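Side-chain contacts in uncharacterized protein (Bacteroides ovatus, PDB 4ID2), which is of unknown function but belongs to the DUF4738 family and has a beta-barrel-like fold made mostly of strands: residues D37-K41 with G42-H46; T52-D55 with N56-H59; L77-N81 with E82-N86. All blocks are in the same frame, centred on the assembly; numbering follows the deposited sequence.

Contact 1: residues D37-K41 with G42-H46; sequences DFKFK and GKDYH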
loop_
_atom_site.group_PDB
_atom_site.type_symbol
_atom_site.label_atom_id
_atom_site.label_comp_id
_atom_site.label_asym_id
_atom_site.label_seq_id
_atom_site.Cartn_x
_atom_site.Cartn_y
_atom_site.Cartn_z
ATOM N N ASP A 37 -3.141 21.739 19.141
ATOM C CA ASP A 37 -4.421 22.244 19.611
ATOM C C ASP A 37 -5.454 22.043 18.512
ATOM O O ASP A 37 -5.203 22.401 17.357
ATOM C CB ASP A 37 -4.321 23.732 19.995
ATOM C CG ASP A 37 -3.459 24.020 21.210
ATOM O OD1 ASP A 37 -3.125 23.065 21.944
ATOM O OD2 ASP A 37 -3.115 25.201 21.426
ATOM N N PHE A 38 -6.598 21.447 18.863
ATOM C CA PHE A 38 -7.676 21.195 17.916
ATOM C C PHE A 38 -9.009 21.102 18.644
ATOM O O PHE A 38 -9.039 20.999 19.873
ATOM C CB PHE A 38 -7.403 19.901 17.137
ATOM C CG PHE A 38 -7.322 18.673 18.010
ATOM C CD1 PHE A 38 -8.458 17.933 18.305
ATOM C CD2 PHE A 38 -6.113 18.265 18.555
ATOM C CE1 PHE A 38 -8.385 16.820 19.131
ATOM C CE2 PHE A 38 -6.045 17.159 19.388
ATOM C CZ PHE A 38 -7.178 16.439 19.668
ATOM N N LYS A 39 -10.102 21.119 17.878
ATOM C CA LYS A 39 -11.461 20.997 18.402
ATOM C C LYS A 39 -12.031 19.640 18.027
ATOM O O LYS A 39 -11.751 19.137 16.938
ATOM C CB LYS A 39 -12.365 22.113 17.857
ATOM C CG LYS A 39 -12.233 23.424 18.604
ATOM C CD LYS A 39 -13.107 24.502 17.981
ATOM C CE LYS A 39 -12.889 25.856 18.610
ATOM N NZ LYS A 39 -13.531 26.942 17.821
ATOM N N PHE A 40 -12.820 19.045 18.920
ATOM C CA PHE A 40 -13.506 17.781 18.652
ATOM C C PHE A 40 -14.866 17.820 19.341
ATOM O O PHE A 40 -14.934 18.094 20.542
ATOM C CB PHE A 40 -12.672 16.576 19.099
ATOM C CG PHE A 40 -13.377 15.252 18.931
ATOM C CD1 PHE A 40 -13.921 14.889 17.710
ATOM C CD2 PHE A 40 -13.481 14.361 19.990
ATOM C CE1 PHE A 40 -14.548 13.660 17.546
ATOM C CE2 PHE A 40 -14.114 13.131 19.825
ATOM C CZ PHE A 40 -14.651 12.792 18.608
ATOM N N LYS A 41 -15.952 17.636 18.560
ATOM C CA LYS A 41 -17.330 17.731 19.047
ATOM C C LYS A 41 -17.546 19.101 19.739
ATOM O O LYS A 41 -18.236 19.194 20.756
ATOM C CB LYS A 41 -17.684 16.546 19.970
ATOM C CG LYS A 41 -17.586 15.195 19.265
ATOM C CD LYS A 41 -18.222 14.072 20.070
ATOM C CE LYS A 41 -18.390 12.806 19.264
ATOM N NZ LYS A 41 -19.071 11.739 20.045
ATOM N N GLY A 42 -16.930 20.141 19.175
ATOM C CA GLY A 42 -17.034 21.505 19.675
ATOM C C GLY A 42 -16.267 21.862 20.937
ATOM O O GLY A 42 -16.415 22.987 21.423
ATOM N N LYS A 43 -15.437 20.945 21.480
ATOM C CA LYS A 43 -14.639 21.212 22.682
ATOM C C LYS A 43 -13.162 21.306 22.306
ATOM O O LYS A 43 -12.716 20.565 21.439
ATOM C CB LYS A 43 -14.865 20.114 23.735
ATOM C CG LYS A 43 -16.255 20.144 24.373
ATOM C CD LYS A 43 -16.417 21.272 25.396
ATOM C CE LYS A 43 -17.727 21.187 26.140
ATOM N NZ LYS A 43 -17.911 22.328 27.078
ATOM N N ASP A 44 -12.415 22.221 22.948
ATOM C CA ASP A 44 -10.986 22.442 22.690
ATOM C C ASP A 44 -10.103 21.399 23.382
ATOM O O ASP A 44 -10.237 21.197 24.593
ATOM C CB ASP A 44 -10.572 23.838 23.192
ATOM C CG ASP A 44 -11.250 24.997 22.488
ATOM O OD1 ASP A 44 -11.350 24.960 21.243
ATOM O OD2 ASP A 44 -11.636 25.966 23.179
ATOM N N TYR A 45 -9.185 20.766 22.626
ATOM C CA TYR A 45 -8.233 19.772 23.144
ATOM C C TYR A 45 -6.808 20.253 22.980
ATOM O O TYR A 45 -6.522 20.948 22.016
ATOM C CB TYR A 45 -8.362 18.432 22.395
ATOM C CG TYR A 45 -9.616 17.661 22.720
ATOM C CD1 TYR A 45 -10.854 18.084 22.258
ATOM C CD2 TYR A 45 -9.562 16.473 23.440
ATOM C CE1 TYR A 45 -12.018 17.391 22.569
ATOM C CE2 TYR A 45 -10.718 15.756 23.733
ATOM C CZ TYR A 45 -11.939 16.192 23.249
ATOM O OH TYR A 45 -13.094 15.511 23.553
ATOM N N HIS A 46 -5.914 19.837 23.883
ATOM C CA HIS A 46 -4.469 20.096 23.819
ATOM C C HIS A 46 -3.794 18.740 23.816
ATOM O O HIS A 46 -4.107 17.925 24.678
ATOM C CB HIS A 46 -3.985 20.950 25.008
ATOM C CG HIS A 46 -4.254 22.415 24.875
ATOM N ND1 HIS A 46 -5.497 22.893 24.501
ATOM C CD2 HIS A 46 -3.450 23.466 25.158
ATOM C CE1 HIS A 46 -5.397 24.214 24.516
ATOM N NE2 HIS A 46 -4.177 24.604 24.889
HETATM O O HOH W 1 -2.036 26.041 23.880
#

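Contact 2: residues T52-D55 with N56-H59; sequences TPDD and NLPH. With SO4 (sulfate ion), chain C.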
loop_
_atom_site.group_PDB
_atom_site.type_symbol
_atom_site.label_atom_id
_atom_site.label_comp_id
_atom_site.label_asym_id
_atom_site.label_seq_id
_atom_site.Cartn_x
_atom_site.Cartn_y
_atom_site.Cartn_z
ATOM N N THR A 52 11.235 9.927 23.419
ATOM C CA THR A 52 12.552 9.892 24.035
ATOM C C THR A 52 13.099 8.487 23.915
ATOM O O THR A 52 12.313 7.531 23.868
ATOM C CB THR A 52 12.516 10.339 25.512
ATOM O OG1 THR A 52 11.656 9.462 26.244
ATOM C CG2 THR A 52 12.077 11.794 25.685
ATOM N N PRO A 53 14.434 8.319 23.876
ATOM C CA PRO A 53 14.982 6.959 23.870
ATOM C C PRO A 53 14.669 6.266 25.191
ATOM O O PRO A 53 14.710 6.910 26.245
ATOM C CB PRO A 53 16.495 7.165 23.677
ATOM C CG PRO A 53 16.690 8.609 23.421
ATOM C CD PRO A 53 15.505 9.332 23.942
ATOM N N ASP A 54 14.328 4.975 25.135
ATOM C CA ASP A 54 14.053 4.192 26.329
ATOM C C ASP A 54 15.139 3.127 26.442
ATOM O O ASP A 54 15.156 2.149 25.690
ATOM C CB ASP A 54 12.640 3.588 26.300
ATOM C CG ASP A 54 12.156 3.088 27.657
ATOM O OD1 ASP A 54 12.986 2.970 28.578
ATOM O OD2 ASP A 54 10.955 2.775 27.781
ATOM N N ASP A 55 16.066 3.345 27.385
ATOM C CA ASP A 55 17.188 2.435 27.631
ATOM C C ASP A 55 16.737 1.115 28.281
ATOM O O ASP A 55 17.481 0.138 28.229
ATOM C CB ASP A 55 18.239 3.120 28.521
ATOM C CG ASP A 55 18.847 4.372 27.904
ATOM O OD1 ASP A 55 18.124 5.388 27.784
ATOM O OD2 ASP A 55 20.060 4.350 27.586
ATOM N N ASN A 56 15.528 1.080 28.874
ATOM C CA ASN A 56 14.990 -0.117 29.526
ATOM C C ASN A 56 14.369 -1.096 28.522
ATOM O O ASN A 56 14.186 -2.260 28.864
ATOM C CB ASN A 56 13.950 0.276 30.581
ATOM C CG ASN A 56 14.504 1.196 31.644
ATOM O OD1 ASN A 56 15.721 1.286 31.857
ATOM N ND2 ASN A 56 13.628 1.932 32.310
ATOM N N LEU A 57 14.064 -0.649 27.295
ATOM C CA LEU A 57 13.492 -1.528 26.269
ATOM C C LEU A 57 14.570 -2.388 25.602
ATOM O O LEU A 57 15.734 -1.972 25.560
ATOM C CB LEU A 57 12.788 -0.694 25.183
ATOM C CG LEU A 57 11.507 0.002 25.597
ATOM C CD1 LEU A 57 10.956 0.845 24.448
ATOM C CD2 LEU A 57 10.463 -0.999 26.067
ATOM N N PRO A 58 14.204 -3.546 25.002
ATOM C CA PRO A 58 15.219 -4.341 24.285
ATOM C C PRO A 58 15.775 -3.590 23.073
ATOM O O PRO A 58 15.025 -2.909 22.366
ATOM C CB PRO A 58 14.478 -5.617 23.848
ATOM C CG PRO A 58 13.085 -5.466 24.253
ATOM C CD PRO A 58 12.864 -4.164 24.937
ATOM N N HIS A 59 17.087 -3.705 22.842
ATOM C CA HIS A 59 17.730 -3.047 21.710
ATOM C C HIS A 59 17.352 -3.753 20.418
ATOM O O HIS A 59 16.986 -4.931 20.431
ATOM C CB HIS A 59 19.259 -3.030 21.867
ATOM C CG HIS A 59 19.734 -2.315 23.090
ATOM N ND1 HIS A 59 20.930 -2.650 23.704
ATOM C CD2 HIS A 59 19.131 -1.344 23.810
ATOM C CE1 HIS A 59 21.035 -1.845 24.749
ATOM N NE2 HIS A 59 19.975 -1.043 24.853
HETATM S S SO4 C . 10.478 2.515 31.623
HETATM O O1 SO4 C . 10.838 1.643 32.732
HETATM O O2 SO4 C . 10.173 1.699 30.456
HETATM O O3 SO4 C . 9.311 3.300 32.008
HETATM O O4 SO4 C . 11.591 3.412 31.316
#

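Contact 3: residues L77-N81 with E82-N86; sequences LTRGN and ETVLN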
loop_
_atom_site.group_PDB
_atom_site.type_symbol
_atom_site.label_atom_id
_atom_site.label_comp_id
_atom_site.label_asym_id
_atom_site.label_seq_id
_atom_site.Cartn_x
_atom_site.Cartn_y
_atom_site.Cartn_z
ATOM N N LEU A 77 -3.101 13.872 26.348
ATOM C CA LEU A 77 -4.263 14.531 25.751
ATOM C C LEU A 77 -5.122 15.150 26.846
ATOM O O LEU A 77 -5.521 14.438 27.760
ATOM C CB LEU A 77 -5.083 13.501 24.950
ATOM C CG LEU A 77 -6.331 14.022 24.237
ATOM C CD1 LEU A 77 -5.973 15.111 23.239
ATOM C CD2 LEU A 77 -7.076 12.886 23.560
ATOM N N THR A 78 -5.427 16.458 26.749
ATOM C CA THR A 78 -6.249 17.142 27.752
ATOM C C THR A 78 -7.380 17.917 27.096
ATOM O O THR A 78 -7.281 18.283 25.934
ATOM C CB THR A 78 -5.397 18.081 28.619
ATOM O OG1 THR A 78 -4.861 19.114 27.806
ATOM C CG2 THR A 78 -4.262 17.366 29.317
ATOM N N ARG A 79 -8.463 18.146 27.850
ATOM C CA ARG A 79 -9.622 18.931 27.425
ATOM C C ARG A 79 -9.927 19.855 28.591
ATOM O O ARG A 79 -10.572 19.434 29.553
ATOM C CB ARG A 79 -10.804 18.013 27.055
ATOM C CG ARG A 79 -12.050 18.769 26.596
ATOM C CD ARG A 79 -13.264 17.883 26.372
ATOM N NE ARG A 79 -13.591 17.067 27.549
ATOM C CZ ARG A 79 -13.462 15.742 27.661
ATOM N NH1 ARG A 79 -13.013 15.015 26.641
ATOM N NH2 ARG A 79 -13.790 15.132 28.791
ATOM N N GLY A 80 -9.365 21.061 28.553
ATOM C CA GLY A 80 -9.477 22.010 29.649
ATOM C C GLY A 80 -8.635 21.528 30.817
ATOM O O GLY A 80 -7.491 21.113 30.621
ATOM N N ASN A 81 -9.205 21.507 32.023
ATOM C CA ASN A 81 -8.501 21.011 33.209
ATOM C C ASN A 81 -8.426 19.470 33.246
ATOM O O ASN A 81 -7.611 18.934 33.999
ATOM C CB ASN A 81 -9.187 21.497 34.486
ATOM C CG ASN A 81 -9.174 22.996 34.670
ATOM O OD1 ASN A 81 -8.210 23.685 34.310
ATOM N ND2 ASN A 81 -10.223 23.539 35.277
ATOM N N GLU A 82 -9.278 18.762 32.471
ATOM C CA GLU A 82 -9.327 17.299 32.487
ATOM C C GLU A 82 -8.285 16.664 31.599
ATOM O O GLU A 82 -8.023 17.166 30.511
ATOM C CB GLU A 82 -10.709 16.800 32.030
ATOM C CG GLU A 82 -11.855 17.239 32.927
ATOM C CD GLU A 82 -13.227 16.811 32.443
ATOM O OE1 GLU A 82 -13.465 16.818 31.214
ATOM O OE2 GLU A 82 -14.076 16.486 33.303
ATOM N N THR A 83 -7.752 15.512 32.024
ATOM C CA THR A 83 -6.810 14.730 31.229
ATOM C C THR A 83 -7.605 13.555 30.656
ATOM O O THR A 83 -8.070 12.697 31.407
ATOM C CB THR A 83 -5.594 14.321 32.066
ATOM O OG1 THR A 83 -4.777 15.471 32.298
ATOM C CG2 THR A 83 -4.781 13.197 31.421
ATOM N N VAL A 84 -7.790 13.540 29.333
ATOM C CA VAL A 84 -8.545 12.492 28.641
ATOM C C VAL A 84 -7.690 11.224 28.572
ATOM O O VAL A 84 -8.200 10.128 28.813
ATOM C CB VAL A 84 -8.997 12.979 27.239
ATOM C CG1 VAL A 84 -9.638 11.849 26.431
ATOM C CG2 VAL A 84 -9.948 14.166 27.375
ATOM N N LEU A 85 -6.399 11.378 28.267
ATOM C CA LEU A 85 -5.467 10.259 28.182
ATOM C C LEU A 85 -4.037 10.704 28.477
ATOM O O LEU A 85 -3.608 11.739 27.978
ATOM C CB LEU A 85 -5.534 9.644 26.771
ATOM C CG LEU A 85 -4.671 8.385 26.563
ATOM C CD1 LEU A 85 -5.504 7.229 26.051
ATOM C CD2 LEU A 85 -3.509 8.661 25.621
ATOM N N ASN A 86 -3.308 9.918 29.272
ATOM C CA ASN A 86 -1.903 10.148 29.596
ATOM C C ASN A 86 -1.217 8.789 29.596
ATOM O O ASN A 86 -1.148 8.134 30.633
ATOM C CB ASN A 86 -1.758 10.880 30.935
ATOM C CG ASN A 86 -0.324 11.217 31.282
ATOM O OD1 ASN A 86 0.421 11.746 30.465
ATOM N ND2 ASN A 86 0.116 10.882 32.483
HETATM O O HOH W 2 -15.810 18.599 29.604
#

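Contact 1: residues D37-K41 with G42-H46
Y45 lies against both phenylalanines of the preceding strand and forms the heart of this hairpin. Its CB sits over one face of the F38 ring, off toward the rim, 3.8 Å from the ring centroid in a CH-pi contact. The two rings run nearly parallel, with planes 6° apart, but are slid so far past each other that they barely overlap. F38 reaches this place with CG wedged between its backbone N and carbonyl carbon (chi1 61°), which carries the ring across to Y45. Farther along the tyrosine, CE1 touches F40 CB at 3.6 Å, and the hydroxyl comes to the edge of the F40 ring; that hydroxyl is hydrogen-bonded to R79. I121 of strand 121-128 packs against all three aromatic side chains, F38 stacks with Y113, and the strand carrying D37 and F38 pairs antiparallel with a strand of the second subunit.

Two backbone bonds join F38 and Y45, the one from Y45 N to F38 O at 2.8 Å, and two more join F40 and K43. The face carrying D37, K39, D44 and H46 is charged and polar. D37 OD1 stands over the centre of the H46 ring, 3.1 Å above its plane, while a water bridges D37 OD2 and, weakly, H46 NE2. K39 and D44 run side by side; K39's methylenes CG and CE touch D44 OD1, both at 3.2 Å, while NZ stays 4.5 Å from it, too far for a salt bridge. The chain reverses through K41 and G42, both with positive phi, giving an antiparallel beta hairpin closed by a type I' turn.

Contact 2: residues T52-D55 with N56-H59
D54 and N56 are joined by a side-chain-to-backbone hydrogen bond: N56 N donates to D54 OD1 at 3.2 Å. The N-H comes from above the carboxylate plane, 44° out of it. A chi1 of -164°, with CG opposite the backbone N, puts D54 OD1 within bonding distance of N56 N. A second, weak bond runs from L57 N to D54 O at 3.4 Å and closes the turn.

Van der Waals contact comes from L57, whose side chain crosses that of D54 at about a right angle. L57 CD1 rests 3.7 Å from the D54 CB methylene, and L57 CG lies beside D54 OD2 at 3.6 Å, so the leucine flanks both the stem and one oxygen of the carboxylate.

A sulfate ion, probably from the crystallisation liquor, is held by the N56 amide: N56 ND2 donates to its O1 at 2.8 Å and, weakly, to its O4. The carboxylate of D55 instead makes a salt bridge with R28.

D54 to L57 thus form a type I beta turn, with the D54 side chain bonded to the second N-H after its own as in an Asx turn, where the chain leaves strand 43-53.

Contact 3: residues L77-N81 with E82-N86
The guanidinium of R79 has E82 OE1 at its edge, near its plane, while V84 CG2 approaches obliquely, 3.3 Å from R79 NH1. R79 NH2 and E82 OE1 form a salt bridge of 3.0 Å; NH2 meets OE1 on its syn side but tilted from the carboxylate plane, and the two flat groups stand 81° apart. The arginine chain is extended to CD and bends at chi3 (54°), laying its end beside the parallel-running glutamate. A water weakly spans R79 NE and E82 OE1, and R79 NH1 is bonded to A144 O.

From this pair back along the strands the chain is an antiparallel hairpin, closed by a type II' turn at G80 and N81, with a classic beta bulge where V84 and L85 together stand opposite the single residue L77. L77 O accepts from both: V84 N at 2.9 Å, with an N-H...O angle of 131°, and L85 N at 3.2 Å, the two donors arriving from the same face of the carbonyl plane. V84 CG1 lies 4.0 Å from L77 CD2, and I142 touches L77 and L85. On the face carrying T78 and T83, T78 CG2 sits 3.6 Å from T83 OG1, which is hydrogen-bonded to H76.

Overall arrangement
Along the chain the contacts come in the order 1, 2, 3, and all reach one mixed sheet. Contact 1 closes the hairpin of strands 33-40 and 43-53; contact 2 lies at the far end of strand 43-53 and in the loop after it, and contact 3 closes the hairpin of strands 67-79 and 82-89. Contacts 1 and 3 are neighbours, with centres 11 Å apart, because strands 43-53 and 67-79 pair: H46 O lies 2.9 Å from T78 N, a probable hydrogen bond. Contact 2 is on the opposite side of the chain's centre from contact 1, centres 32 Å apart. The two hairpin turns thus lie together on one side of the chain's centre, probably at one end of the barrel-like fold.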